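Local coordinates for exopolygalacturonase (Yersinia enterocolitica, PDB 2UVF), which hydrolyses polygalacturonic acid of pectin as a family 28 glycoside hydrolase, probably releasing digalacturonic acid from the chain end in the periplasm, at residues Q518-T523 / W550-H555; D571-E576 / E595-K600; V189-G194 / A213-L218; T208-A213 / R262-G267. All coordinates share one frame; numbering follows the deposited sequence.

Contact 1 of 4, residues Q518-T523 / W550-H555; sequences QFYDFT and WHRLVH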
loop_
_atom_site.group_PDB
_atom_site.type_symbol
_atom_site.label_atom_id
_atom_site.label_comp_id
_atom_site.label_asym_id
_atom_site.label_seq_id
_atom_site.Cartn_x
_atom_site.Cartn_y
_atom_site.Cartn_z
ATOM N N GLN A 518 -17.939 12.753 -3.714
ATOM C CA GLN A 518 -17.625 13.067 -5.108
ATOM C C GLN A 518 -16.166 12.773 -5.454
ATOM O O GLN A 518 -15.264 12.959 -4.635
ATOM C CB GLN A 518 -17.968 14.532 -5.424
ATOM C CG GLN A 518 -17.284 15.554 -4.502
ATOM C CD GLN A 518 -18.025 16.895 -4.407
ATOM O OE1 GLN A 518 -18.199 17.598 -5.407
ATOM N NE2 GLN A 518 -18.441 17.258 -3.194
ATOM N N PHE A 519 -15.955 12.308 -6.680
ATOM C CA PHE A 519 -14.622 12.132 -7.236
ATOM C C PHE A 519 -14.411 13.127 -8.370
ATOM O O PHE A 519 -15.249 13.256 -9.261
ATOM C CB PHE A 519 -14.426 10.700 -7.734
ATOM C CG PHE A 519 -14.543 9.657 -6.655
ATOM C CD1 PHE A 519 -13.574 9.557 -5.652
ATOM C CD2 PHE A 519 -15.615 8.765 -6.647
ATOM C CE1 PHE A 519 -13.678 8.599 -4.650
ATOM C CE2 PHE A 519 -15.724 7.797 -5.663
ATOM C CZ PHE A 519 -14.754 7.714 -4.657
ATOM N N TYR A 520 -13.307 13.859 -8.303
ATOM C CA TYR A 520 -12.952 14.799 -9.356
ATOM C C TYR A 520 -11.438 15.022 -9.462
ATOM O O TYR A 520 -10.689 14.817 -8.494
ATOM C CB TYR A 520 -13.741 16.122 -9.233
ATOM C CG TYR A 520 -13.365 17.009 -8.075
ATOM C CD1 TYR A 520 -12.320 17.922 -8.186
ATOM C CD2 TYR A 520 -14.075 16.954 -6.867
ATOM C CE1 TYR A 520 -11.964 18.742 -7.113
ATOM C CE2 TYR A 520 -13.730 17.774 -5.790
ATOM C CZ TYR A 520 -12.678 18.663 -5.924
ATOM O OH TYR A 520 -12.325 19.470 -4.862
ATOM N N ASP A 521 -10.999 15.446 -10.647
ATOM C CA ASP A 521 -9.590 15.722 -10.896
ATOM C C ASP A 521 -8.781 14.410 -10.785
ATOM O O ASP A 521 -7.921 14.247 -9.919
ATOM C CB ASP A 521 -9.085 16.843 -9.967
ATOM C CG ASP A 521 -7.679 17.297 -10.291
ATOM O OD1 ASP A 521 -7.242 17.133 -11.453
ATOM O OD2 ASP A 521 -7.003 17.814 -9.363
ATOM N N PHE A 522 -9.122 13.473 -11.668
ATOM C CA PHE A 522 -8.429 12.194 -11.820
ATOM C C PHE A 522 -7.762 12.186 -13.177
ATOM O O PHE A 522 -8.366 12.544 -14.187
ATOM C CB PHE A 522 -9.403 11.010 -11.747
ATOM C CG PHE A 522 -9.639 10.480 -10.351
ATOM C CD1 PHE A 522 -9.988 11.331 -9.301
ATOM C CD2 PHE A 522 -9.535 9.107 -10.092
ATOM C CE1 PHE A 522 -10.209 10.829 -8.022
ATOM C CE2 PHE A 522 -9.764 8.601 -8.802
ATOM C CZ PHE A 522 -10.099 9.460 -7.779
ATOM N N THR A 523 -6.517 11.742 -13.181
ATOM C CA THR A 523 -5.705 11.644 -14.375
ATOM C C THR A 523 -5.204 10.213 -14.583
ATOM O O THR A 523 -4.515 9.640 -13.718
ATOM C CB THR A 523 -4.523 12.624 -14.289
ATOM O OG1 THR A 523 -5.041 13.954 -14.215
ATOM C CG2 THR A 523 -3.602 12.500 -15.496
ATOM N N TRP A 550 -22.498 13.178 -9.249
ATOM C CA TRP A 550 -21.686 12.900 -10.428
ATOM C C TRP A 550 -20.190 13.138 -10.207
ATOM O O TRP A 550 -19.782 13.898 -9.321
ATOM C CB TRP A 550 -22.199 13.634 -11.687
ATOM C CG TRP A 550 -22.380 15.123 -11.533
ATOM C CD1 TRP A 550 -21.396 16.084 -11.524
ATOM C CD2 TRP A 550 -23.623 15.820 -11.376
ATOM N NE1 TRP A 550 -21.956 17.335 -11.355
ATOM C CE2 TRP A 550 -23.318 17.205 -11.265
ATOM C CE3 TRP A 550 -24.968 15.409 -11.300
ATOM C CZ2 TRP A 550 -24.311 18.182 -11.093
ATOM C CZ3 TRP A 550 -25.957 16.381 -11.130
ATOM C CH2 TRP A 550 -25.618 17.755 -11.027
ATOM N N HIS A 551 -19.395 12.453 -11.027
ATOM C CA HIS A 551 -17.949 12.619 -11.080
ATOM C C HIS A 551 -17.635 13.648 -12.144
ATOM O O HIS A 551 -18.371 13.796 -13.116
ATOM C CB HIS A 551 -17.260 11.294 -11.448
ATOM C CG HIS A 551 -17.829 10.097 -10.748
ATOM N ND1 HIS A 551 -17.400 9.688 -9.504
ATOM C CD2 HIS A 551 -18.805 9.232 -11.112
ATOM C CE1 HIS A 551 -18.076 8.616 -9.138
ATOM N NE2 HIS A 551 -18.936 8.318 -10.094
ATOM N N ARG A 552 -16.534 14.356 -11.977
ATOM C CA ARG A 552 -16.190 15.393 -12.927
ATOM C C ARG A 552 -14.679 15.499 -13.033
ATOM O O ARG A 552 -13.966 14.994 -12.178
ATOM C CB ARG A 552 -16.857 16.738 -12.539
ATOM C CG ARG A 552 -16.219 17.452 -11.361
ATOM C CD ARG A 552 -17.084 18.576 -10.779
ATOM N NE ARG A 552 -16.330 19.278 -9.735
ATOM C CZ ARG A 552 -15.587 20.366 -9.942
ATOM N NH1 ARG A 552 -15.529 20.922 -11.157
ATOM N NH2 ARG A 552 -14.912 20.913 -8.933
ATOM N N LEU A 553 -14.201 16.140 -14.095
ATOM C CA LEU A 553 -12.772 16.424 -14.279
ATOM C C LEU A 553 -11.864 15.184 -14.344
ATOM O O LEU A 553 -10.825 15.132 -13.693
ATOM C CB LEU A 553 -12.275 17.439 -13.232
ATOM C CG LEU A 553 -12.882 18.851 -13.324
ATOM C CD1 LEU A 553 -12.541 19.641 -12.087
ATOM C CD2 LEU A 553 -12.420 19.590 -14.608
ATOM N N VAL A 554 -12.275 14.197 -15.139
ATOM C CA VAL A 554 -11.445 13.034 -15.456
ATOM C C VAL A 554 -10.662 13.284 -16.761
ATOM O O VAL A 554 -11.249 13.411 -17.833
ATOM C CB VAL A 554 -12.292 11.727 -15.574
ATOM C CG1 VAL A 554 -11.426 10.542 -15.969
ATOM C CG2 VAL A 554 -13.030 11.425 -14.275
ATOM N N HIS A 555 -9.336 13.356 -16.649
ATOM C CA HIS A 555 -8.440 13.570 -17.801
ATOM C C HIS A 555 -7.715 12.270 -18.168
ATOM O O HIS A 555 -6.856 11.800 -17.419
ATOM C CB HIS A 555 -7.418 14.676 -17.503
ATOM C CG HIS A 555 -7.951 15.776 -16.637
ATOM N ND1 HIS A 555 -8.861 16.711 -17.092
ATOM C CD2 HIS A 555 -7.720 16.079 -15.337
ATOM C CE1 HIS A 555 -9.158 17.545 -16.109
ATOM N NE2 HIS A 555 -8.477 17.185 -15.036
#
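Arg552 N donates to Phe519 O at 3.2 Å, the first of the backbone hydrogen bonds joining two parallel strands of successive coils in the right-handed beta-helix of this family 28 enzyme. Phe522 N reaches Leu553 O, tilted out of the carbonyl plane, and His555 N closes on Phe522 O at 2.8 Å, nearly in line with the carbonyl. Between the Arg552 and Phe522 bonds the pairing is slack: Asp521 N to Arg552 O is a weak bond at 3.4 Å. Asp521 and Leu553, paired across the strands, both have positive phi, so each chain kinks at the same level.

A cation-pi contact lies on the outer side. With CG wedged between backbone N and carbonyl carbon in both Tyr520 (chi1 71°) and Arg552 (chi1 75°), the two side chains run alongside each other, and Arg552 CZ sits over the phenol face, 4.7 Å from the Tyr520 ring centroid. A long, flat-ended arginine suits this place; the Tyr520 hydroxyl is bonded to Arg478.

Aromatic packing fills the inner side. Phe519 and His551 meet rim to rim with planes 12° apart, Phe519 CD2 lying 3.5 Å from His551 ND1, while His551 NE2 bonds to Lys542 O.

Strand 476-490 flanks 518-523 on one side, 571-576 borders 550-555 on the other, and strand 493-500 packs on Phe519, Phe522 and Val554 through Met497.

Contact 2 of 4, residues D571-E576 / E595-K600; sequences DLRDSE and EVKNVK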
loop_
_atom_site.group_PDB
_atom_site.type_symbol
_atom_site.label_atom_id
_atom_site.label_comp_id
_atom_site.label_asym_id
_atom_site.label_seq_id
_atom_site.Cartn_x
_atom_site.Cartn_y
_atom_site.Cartn_z
ATOM N N ASP A 571 -22.583 9.312 -15.598
ATOM C CA ASP A 571 -22.586 10.404 -14.623
ATOM C C ASP A 571 -21.240 11.086 -14.518
ATOM O O ASP A 571 -20.670 11.216 -13.431
ATOM C CB ASP A 571 -23.042 9.914 -13.242
ATOM C CG ASP A 571 -24.364 9.181 -13.296
ATOM O OD1 ASP A 571 -25.272 9.620 -14.039
ATOM O OD2 ASP A 571 -24.500 8.157 -12.597
ATOM N N LEU A 572 -20.754 11.553 -15.656
ATOM C CA LEU A 572 -19.458 12.189 -15.704
ATOM C C LEU A 572 -19.547 13.549 -16.387
ATOM O O LEU A 572 -20.243 13.699 -17.381
ATOM C CB LEU A 572 -18.474 11.276 -16.433
ATOM C CG LEU A 572 -17.023 11.746 -16.486
ATOM C CD1 LEU A 572 -16.357 11.606 -15.122
ATOM C CD2 LEU A 572 -16.290 10.960 -17.552
ATOM N N ARG A 573 -18.841 14.536 -15.853
ATOM C CA ARG A 573 -18.834 15.869 -16.448
ATOM C C ARG A 573 -17.434 16.427 -16.590
ATOM O O ARG A 573 -16.535 16.039 -15.842
ATOM C CB ARG A 573 -19.672 16.829 -15.600
ATOM C CG ARG A 573 -21.054 16.310 -15.315
ATOM C CD ARG A 573 -22.006 17.422 -14.960
ATOM N NE ARG A 573 -23.382 16.913 -14.947
ATOM C CZ ARG A 573 -24.468 17.679 -14.957
ATOM N NH1 ARG A 573 -24.357 19.009 -14.980
ATOM N NH2 ARG A 573 -25.666 17.110 -14.938
ATOM N N ASP A 574 -17.263 17.358 -17.533
ATOM C CA ASP A 574 -15.998 18.110 -17.721
ATOM C C ASP A 574 -14.747 17.209 -17.895
ATOM O O ASP A 574 -13.634 17.552 -17.446
ATOM C CB ASP A 574 -15.769 19.157 -16.599
ATOM C CG ASP A 574 -17.075 19.768 -16.054
ATOM O OD1 ASP A 574 -17.990 20.075 -16.852
ATOM O OD2 ASP A 574 -17.167 19.954 -14.811
ATOM N N SER A 575 -14.935 16.077 -18.575
ATOM C CA SER A 575 -13.874 15.086 -18.733
ATOM C C SER A 575 -13.469 14.817 -20.193
ATOM O O SER A 575 -14.293 14.931 -21.098
ATOM C CB SER A 575 -14.307 13.793 -18.051
ATOM O OG SER A 575 -14.573 14.020 -16.675
ATOM N N GLU A 576 -12.203 14.464 -20.428
ATOM C CA GLU A 576 -11.759 14.094 -21.786
ATOM C C GLU A 576 -10.908 12.813 -21.883
ATOM O O GLU A 576 -10.082 12.546 -21.013
ATOM C CB GLU A 576 -11.072 15.266 -22.515
ATOM C CG GLU A 576 -9.718 15.671 -21.977
ATOM C CD GLU A 576 -9.818 16.421 -20.676
ATOM O OE1 GLU A 576 -10.833 17.131 -20.479
ATOM O OE2 GLU A 576 -8.882 16.296 -19.847
ATOM N N GLU A 595 -25.672 9.940 -19.634
ATOM C CA GLU A 595 -25.802 10.935 -18.568
ATOM C C GLU A 595 -24.548 11.789 -18.368
ATOM O O GLU A 595 -24.173 12.116 -17.243
ATOM C CB GLU A 595 -26.271 10.285 -17.254
ATOM C CG GLU A 595 -27.717 9.734 -17.291
ATOM C CD GLU A 595 -28.782 10.834 -17.179
ATOM O OE1 GLU A 595 -28.669 11.683 -16.265
ATOM O OE2 GLU A 595 -29.735 10.847 -17.996
ATOM N N VAL A 596 -23.925 12.177 -19.474
ATOM C CA VAL A 596 -22.680 12.947 -19.432
ATOM C C VAL A 596 -22.899 14.379 -19.877
ATOM O O VAL A 596 -23.830 14.665 -20.629
ATOM C CB VAL A 596 -21.536 12.293 -20.289
ATOM C CG1 VAL A 596 -21.120 10.936 -19.710
ATOM C CG2 VAL A 596 -21.928 12.165 -21.765
ATOM N N LYS A 597 -22.041 15.278 -19.410
ATOM C CA LYS A 597 -22.052 16.651 -19.885
ATOM C C LYS A 597 -20.629 17.167 -20.030
ATOM O O LYS A 597 -19.898 17.262 -19.050
ATOM C CB LYS A 597 -22.876 17.555 -18.955
ATOM C CG LYS A 597 -23.354 18.851 -19.594
ATOM C CD LYS A 597 -24.014 19.754 -18.570
ATOM C CE LYS A 597 -24.821 20.857 -19.237
ATOM N NZ LYS A 597 -25.567 21.674 -18.231
ATOM N N ASN A 598 -20.254 17.493 -21.267
ATOM C CA ASN A 598 -18.942 18.071 -21.587
ATOM C C ASN A 598 -17.733 17.076 -21.609
ATOM O O ASN A 598 -16.762 17.231 -20.864
ATOM C CB ASN A 598 -18.687 19.321 -20.719
ATOM C CG ASN A 598 -17.608 20.211 -21.287
ATOM O OD1 ASN A 598 -17.468 20.330 -22.507
ATOM N ND2 ASN A 598 -16.829 20.837 -20.411
ATOM N N VAL A 599 -17.822 16.073 -22.496
ATOM C CA VAL A 599 -16.768 15.068 -22.816
ATOM C C VAL A 599 -17.119 14.563 -24.240
ATOM O O VAL A 599 -18.304 14.620 -24.541
ATOM C CB VAL A 599 -16.774 13.900 -21.724
ATOM C CG1 VAL A 599 -18.160 13.658 -21.117
ATOM C CG2 VAL A 599 -16.194 12.583 -22.248
ATOM N N LYS A 600 -16.238 14.102 -25.169
ATOM C CA LYS A 600 -14.779 14.354 -25.457
ATOM C C LYS A 600 -14.055 13.086 -24.978
ATOM O O LYS A 600 -13.440 13.113 -23.914
ATOM C CB LYS A 600 -14.253 15.660 -24.855
ATOM C CG LYS A 600 -14.853 16.898 -25.533
ATOM C CD LYS A 600 -13.852 18.046 -25.677
ATOM C CE LYS A 600 -14.572 19.380 -25.857
ATOM N NZ LYS A 600 -14.949 19.991 -24.536
#
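Leu572 and Val596 meet on the buried, inward side of two chains running the same way near the C-terminal end of the beta-helix, where 595-600 lies beside the strand end 571-576, joined to it by a single bridge, Arg573 with Lys597. Leu572 CB touches Val596 CG1 at 4.2 Å, and Leu572 also rests on Ile541, Val554 and Phe577, so branched aliphatic residues suit this interior position. Lys597 N donates to Leu572 O at 3.1 Å, and Asp574 N returns a bond to Lys597 O at 3.0 Å. Ser575 N to Asn598 O is a weaker, bent link. The Ser575 hydroxyl turns back to Arg573 O, 2.9 Å away, and accepts from Val554 N of the preceding coil, a double role well suited to a small hydroxyl. Asp571, a buried carboxylate, brings OD1 to 3.4 Å from CB of exposed Glu595, while its OD2 bonds to Gly543 N.

The outward side is looser and polar. Arg573 and Lys597 are extended chains that pass obliquely, with Lys597 CD 3.7 Å from Arg573 NH1 over one face of the guanidinium. Trp550 also meets Arg573, by a cation-pi contact.

Like charges adjoin at two places: Arg573 NH1 is 4.4 Å from Lys597 NZ, and Asp571 OD1 is 4.6 Å from Glu595 OE1. Adhesion therefore probably rests on backbone bonds and aliphatic parts, solvent perhaps screening Lys597, Arg573 and Glu595.

Contact 3 of 4, residues V189-G194 / A213-L218; sequences VEIPAG and AGAILL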
loop_
_atom_site.group_PDB
_atom_site.type_symbol
_atom_site.label_atom_id
_atom_site.label_comp_id
_atom_site.label_asym_id
_atom_site.label_seq_id
_atom_site.Cartn_x
_atom_site.Cartn_y
_atom_site.Cartn_z
ATOM N N VAL A 189 16.224 -3.064 18.341
ATOM C CA VAL A 189 15.869 -4.365 18.908
ATOM C C VAL A 189 15.999 -5.425 17.808
ATOM O O VAL A 189 15.403 -5.278 16.747
ATOM C CB VAL A 189 14.437 -4.351 19.509
ATOM C CG1 VAL A 189 14.079 -5.691 20.146
ATOM C CG2 VAL A 189 14.299 -3.243 20.517
ATOM N N GLU A 190 16.791 -6.470 18.058
ATOM C CA GLU A 190 17.011 -7.554 17.103
ATOM C C GLU A 190 16.222 -8.805 17.476
ATOM O O GLU A 190 16.286 -9.260 18.616
ATOM C CB GLU A 190 18.501 -7.943 16.998
ATOM C CG GLU A 190 19.509 -6.796 17.015
ATOM C CD GLU A 190 19.841 -6.227 15.637
ATOM O OE1 GLU A 190 19.026 -6.375 14.700
ATOM O OE2 GLU A 190 20.932 -5.621 15.502
ATOM N N ILE A 191 15.487 -9.351 16.503
ATOM C CA ILE A 191 14.905 -10.698 16.588
ATOM C C ILE A 191 15.674 -11.594 15.597
ATOM O O ILE A 191 15.335 -11.622 14.401
ATOM C CB ILE A 191 13.389 -10.698 16.232
ATOM C CG1 ILE A 191 12.594 -9.787 17.190
ATOM C CG2 ILE A 191 12.829 -12.127 16.206
ATOM C CD1 ILE A 191 11.221 -9.421 16.724
ATOM N N PRO A 192 16.731 -12.298 16.072
ATOM C CA PRO A 192 17.524 -13.219 15.245
ATOM C C PRO A 192 16.743 -14.381 14.612
ATOM O O PRO A 192 15.560 -14.564 14.900
ATOM C CB PRO A 192 18.572 -13.763 16.245
ATOM C CG PRO A 192 17.988 -13.531 17.597
ATOM C CD PRO A 192 17.257 -12.235 17.452
ATOM N N ALA A 193 17.419 -15.168 13.766
ATOM C CA ALA A 193 16.842 -16.400 13.205
ATOM C C ALA A 193 16.132 -17.236 14.274
ATOM O O ALA A 193 16.586 -17.316 15.419
ATOM C CB ALA A 193 17.910 -17.234 12.481
ATOM N N GLY A 194 15.011 -17.840 13.887
ATOM C CA GLY A 194 14.181 -18.623 14.796
ATOM C C GLY A 194 12.726 -18.195 14.746
ATOM O O GLY A 194 12.411 -17.079 14.330
ATOM N N ALA A 213 17.560 -11.926 8.965
ATOM C CA ALA A 213 17.431 -13.084 8.074
ATOM C C ALA A 213 17.139 -14.367 8.860
ATOM O O ALA A 213 17.906 -14.773 9.752
ATOM C CB ALA A 213 18.672 -13.238 7.235
ATOM N N GLY A 214 16.012 -14.989 8.546
ATOM C CA GLY A 214 15.617 -16.226 9.209
ATOM C C GLY A 214 14.684 -16.070 10.395
ATOM O O GLY A 214 14.165 -17.063 10.887
ATOM N N ALA A 215 14.481 -14.828 10.845
ATOM C CA ALA A 215 13.525 -14.505 11.923
ATOM C C ALA A 215 12.052 -14.605 11.524
ATOM O O ALA A 215 11.644 -14.048 10.515
ATOM C CB ALA A 215 13.794 -13.112 12.484
ATOM N N ILE A 216 11.252 -15.301 12.328
ATOM C CA ILE A 216 9.787 -15.289 12.165
ATOM C C ILE A 216 9.119 -14.871 13.467
ATOM O O ILE A 216 9.191 -15.575 14.479
ATOM C CB ILE A 216 9.200 -16.640 11.688
ATOM C CG1 ILE A 216 9.839 -17.081 10.366
ATOM C CG2 ILE A 216 7.675 -16.549 11.530
ATOM C CD1 ILE A 216 9.480 -18.506 9.956
ATOM N N LEU A 217 8.496 -13.696 13.431
ATOM C CA LEU A 217 7.588 -13.284 14.485
ATOM C C LEU A 217 6.215 -13.855 14.189
ATOM O O LEU A 217 5.492 -13.381 13.292
ATOM C CB LEU A 217 7.562 -11.757 14.647
ATOM C CG LEU A 217 6.721 -11.207 15.812
ATOM C CD1 LEU A 217 7.302 -11.585 17.181
ATOM C CD2 LEU A 217 6.542 -9.701 15.688
ATOM N N LEU A 218 5.873 -14.889 14.960
ATOM C CA LEU A 218 4.623 -15.622 14.820
ATOM C C LEU A 218 3.554 -15.139 15.823
ATOM O O LEU A 218 3.781 -15.114 17.030
ATOM C CB LEU A 218 4.865 -17.144 14.959
ATOM C CG LEU A 218 3.702 -18.124 14.696
ATOM C CD1 LEU A 218 3.008 -17.892 13.352
ATOM C CD2 LEU A 218 4.160 -19.581 14.796
#
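A turn of the beta-helix, where the chain leaves strand 187-191 and swings into strand 194-202, rests here on the equivalent corner of the next coil, before strand 215-219. Gly194 grips that corner with both its backbone groups: Gly194 N donates to Gly214 O at 3.2 Å, reaching it from above the carbonyl plane, and Ile216 N donates to Gly194 O at 2.9 Å in an almost straight bond of 173°. This is parallel pairing, Gly194 standing opposite Ala215.

Such corners separate the flat parallel sheets of a pectate lyase-like helix, and the residues fit the bend. Gly194 (phi 129°) and Gly214 (phi 95°) adopt backbone angles at which a beta carbon would press on the preceding carbonyl oxygen; at Gly214 it would also crowd Ala193 CB. Small alanines line the rest: Ala193 CB lies 3.7 Å from Ala213 O.

Inside the coil the contact is aliphatic. The CG2 methyl of Ile191, turned away from the backbone N, rests 4.0 Å from Ala215 CB, while its other branch carries CD1 to within 4.5 Å of Leu217 CD1. Leu209 packs against Ile191, and Leu211 against Leu217.

Contact 4 of 4, residues T208-A213 / R262-G267; sequences TLNLQA and RITGSG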
loop_
_atom_site.group_PDB
_atom_site.type_symbol
_atom_site.label_atom_id
_atom_site.label_comp_id
_atom_site.label_asym_id
_atom_site.label_seq_id
_atom_site.Cartn_x
_atom_site.Cartn_y
_atom_site.Cartn_z
ATOM N N THR A 208 14.146 1.203 16.487
ATOM C CA THR A 208 14.078 0.361 15.303
ATOM C C THR A 208 13.888 -1.047 15.813
ATOM O O THR A 208 14.569 -1.465 16.746
ATOM C CB THR A 208 15.378 0.401 14.467
ATOM O OG1 THR A 208 15.538 1.698 13.886
ATOM C CG2 THR A 208 15.349 -0.663 13.351
ATOM N N LEU A 209 12.924 -1.752 15.232
ATOM C CA LEU A 209 12.775 -3.177 15.444
ATOM C C LEU A 209 13.213 -3.839 14.154
ATOM O O LEU A 209 12.635 -3.606 13.094
ATOM C CB LEU A 209 11.334 -3.539 15.809
ATOM C CG LEU A 209 10.917 -5.007 15.905
ATOM C CD1 LEU A 209 11.589 -5.730 17.074
ATOM C CD2 LEU A 209 9.404 -5.100 16.016
ATOM N N ASN A 210 14.251 -4.654 14.259
ATOM C CA ASN A 210 14.861 -5.313 13.136
ATOM C C ASN A 210 14.653 -6.819 13.226
ATOM O O ASN A 210 15.149 -7.473 14.148
ATOM C CB ASN A 210 16.361 -4.990 13.103
ATOM C CG ASN A 210 17.038 -5.502 11.851
ATOM O OD1 ASN A 210 16.753 -5.027 10.745
ATOM N ND2 ASN A 210 17.944 -6.482 12.012
ATOM N N LEU A 211 13.918 -7.351 12.251
ATOM C CA LEU A 211 13.767 -8.774 12.068
ATOM C C LEU A 211 14.841 -9.254 11.080
ATOM O O LEU A 211 14.829 -8.882 9.907
ATOM C CB LEU A 211 12.344 -9.090 11.576
ATOM C CG LEU A 211 11.198 -8.567 12.447
ATOM C CD1 LEU A 211 10.403 -7.471 11.735
ATOM C CD2 LEU A 211 10.295 -9.720 12.825
ATOM N N GLN A 212 15.777 -10.066 11.569
ATOM C CA GLN A 212 16.953 -10.476 10.801
ATOM C C GLN A 212 16.641 -11.646 9.882
ATOM O O GLN A 212 15.604 -12.295 10.012
ATOM C CB GLN A 212 18.082 -10.904 11.749
ATOM C CG GLN A 212 18.718 -9.788 12.569
ATOM C CD GLN A 212 19.824 -10.311 13.484
ATOM O OE1 GLN A 212 19.639 -11.290 14.202
ATOM N NE2 GLN A 212 20.978 -9.668 13.449
ATOM N N ALA A 213 17.560 -11.926 8.965
ATOM C CA ALA A 213 17.431 -13.084 8.074
ATOM C C ALA A 213 17.139 -14.367 8.860
ATOM O O ALA A 213 17.906 -14.773 9.752
ATOM C CB ALA A 213 18.672 -13.238 7.235
ATOM N N ARG A 262 10.764 2.754 13.372
ATOM C CA ARG A 262 11.368 2.029 12.254
ATOM C C ARG A 262 11.230 0.526 12.453
ATOM O O ARG A 262 11.508 0.010 13.537
ATOM C CB ARG A 262 12.858 2.383 12.115
ATOM C CG ARG A 262 13.133 3.833 11.749
ATOM C CD ARG A 262 14.608 4.110 11.722
ATOM N NE ARG A 262 15.166 3.915 10.390
ATOM C CZ ARG A 262 15.854 2.855 9.988
ATOM N NH1 ARG A 262 16.105 1.846 10.812
ATOM N NH2 ARG A 262 16.303 2.816 8.746
ATOM N N ILE A 263 10.799 -0.171 11.401
ATOM C CA ILE A 263 10.713 -1.631 11.418
ATOM C C ILE A 263 11.355 -2.170 10.136
ATOM O O ILE A 263 10.940 -1.805 9.032
ATOM C CB ILE A 263 9.251 -2.118 11.582
ATOM C CG1 ILE A 263 8.536 -1.268 12.642
ATOM C CG2 ILE A 263 9.221 -3.630 11.866
ATOM C CD1 ILE A 263 7.097 -1.640 12.899
ATOM N N THR A 264 12.364 -3.032 10.281
ATOM C CA THR A 264 13.263 -3.340 9.160
ATOM C C THR A 264 13.753 -4.779 9.230
ATOM O O THR A 264 13.384 -5.532 10.126
ATOM C CB THR A 264 14.521 -2.399 9.145
ATOM O OG1 THR A 264 15.268 -2.599 10.348
ATOM C CG2 THR A 264 14.143 -0.918 9.021
ATOM N N GLY A 265 14.596 -5.151 8.277
ATOM C CA GLY A 265 15.202 -6.470 8.247
ATOM C C GLY A 265 14.435 -7.356 7.292
ATOM O O GLY A 265 13.249 -7.110 7.025
ATOM N N SER A 266 15.107 -8.390 6.792
ATOM C CA SER A 266 14.520 -9.303 5.825
ATOM C C SER A 266 13.688 -10.422 6.435
ATOM O O SER A 266 13.281 -11.343 5.726
ATOM C CB SER A 266 15.607 -9.877 4.915
ATOM O OG SER A 266 16.397 -10.824 5.600
ATOM N N GLY A 267 13.421 -10.338 7.741
ATOM C CA GLY A 267 12.635 -11.347 8.455
ATOM C C GLY A 267 11.142 -11.291 8.136
ATOM O O GLY A 267 10.681 -10.401 7.396
#
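Thr208 OG1 accepts from Arg262 NH1 at 3.1 Å, a nearly straight bond of 165° made in the plane of the guanidinium. The arginine reaches it by folding back at chi3 (92°), so that its chain curls round the threonine hydroxyl. Two residues on, Thr264 OG1 donates to Asn210 OD1 at 2.9 Å, in the amide plane and on a lone pair; the two side chains cross at about a right angle. Thr208 CG2 also lies 3.6 Å from Thr264 OG1. Short beta-branched and amide residues thus make a polar row on the outer face.

The inner face is aliphatic: Ile263 CG2 meets Leu211 CD1 at 4.0 Å and, more loosely, Leu209 CD2.

Parallel backbone bonds hold these side chains in register. Leu209 N binds Arg262 O, Thr264 N binds Leu209 O at 2.9 Å, and Leu211 N binds Thr264 O at 2.8 Å. The strand then turns: Gly267 N reaches Leu211 O from above the carbonyl plane. Gly265 and Gly267 pass so near 208-213 that a beta carbon on either would collide with it, which suits glycine at both; at Gly265 the positive phi by itself calls for it.

Further out, Glu190 holds the Asn210 amide nitrogen, and Arg262 NH2 bonds to Leu46 O. Strand 187-191 flanks 208-213 on one side, while strand 342-345 continues the stack beyond 262-267.

The four contacts sample two regions of one beta-helix. Contacts 3 and 4, centres 8 Å apart, share Ala213 and interlock: Val189 N bonds to Thr208 O and Val189 O to Asn210 N, so three successive coils are joined. Contacts 1 and 2, with centres 9 Å apart, likewise stack coil on coil, through Val554 N to Ser575 OG and His555 ND1 to Glu576 OE2, each 2.8 Å. The pairs lie on opposite sides of the chain's centre; contacts 2 and 3 have centres 54 Å apart. The galacturonate site lies between them: the Phe519 side chain of contact 1 is about 10 Å from the bound sugar. A nickel ion lies about 8 Å from the Ile216 side chain.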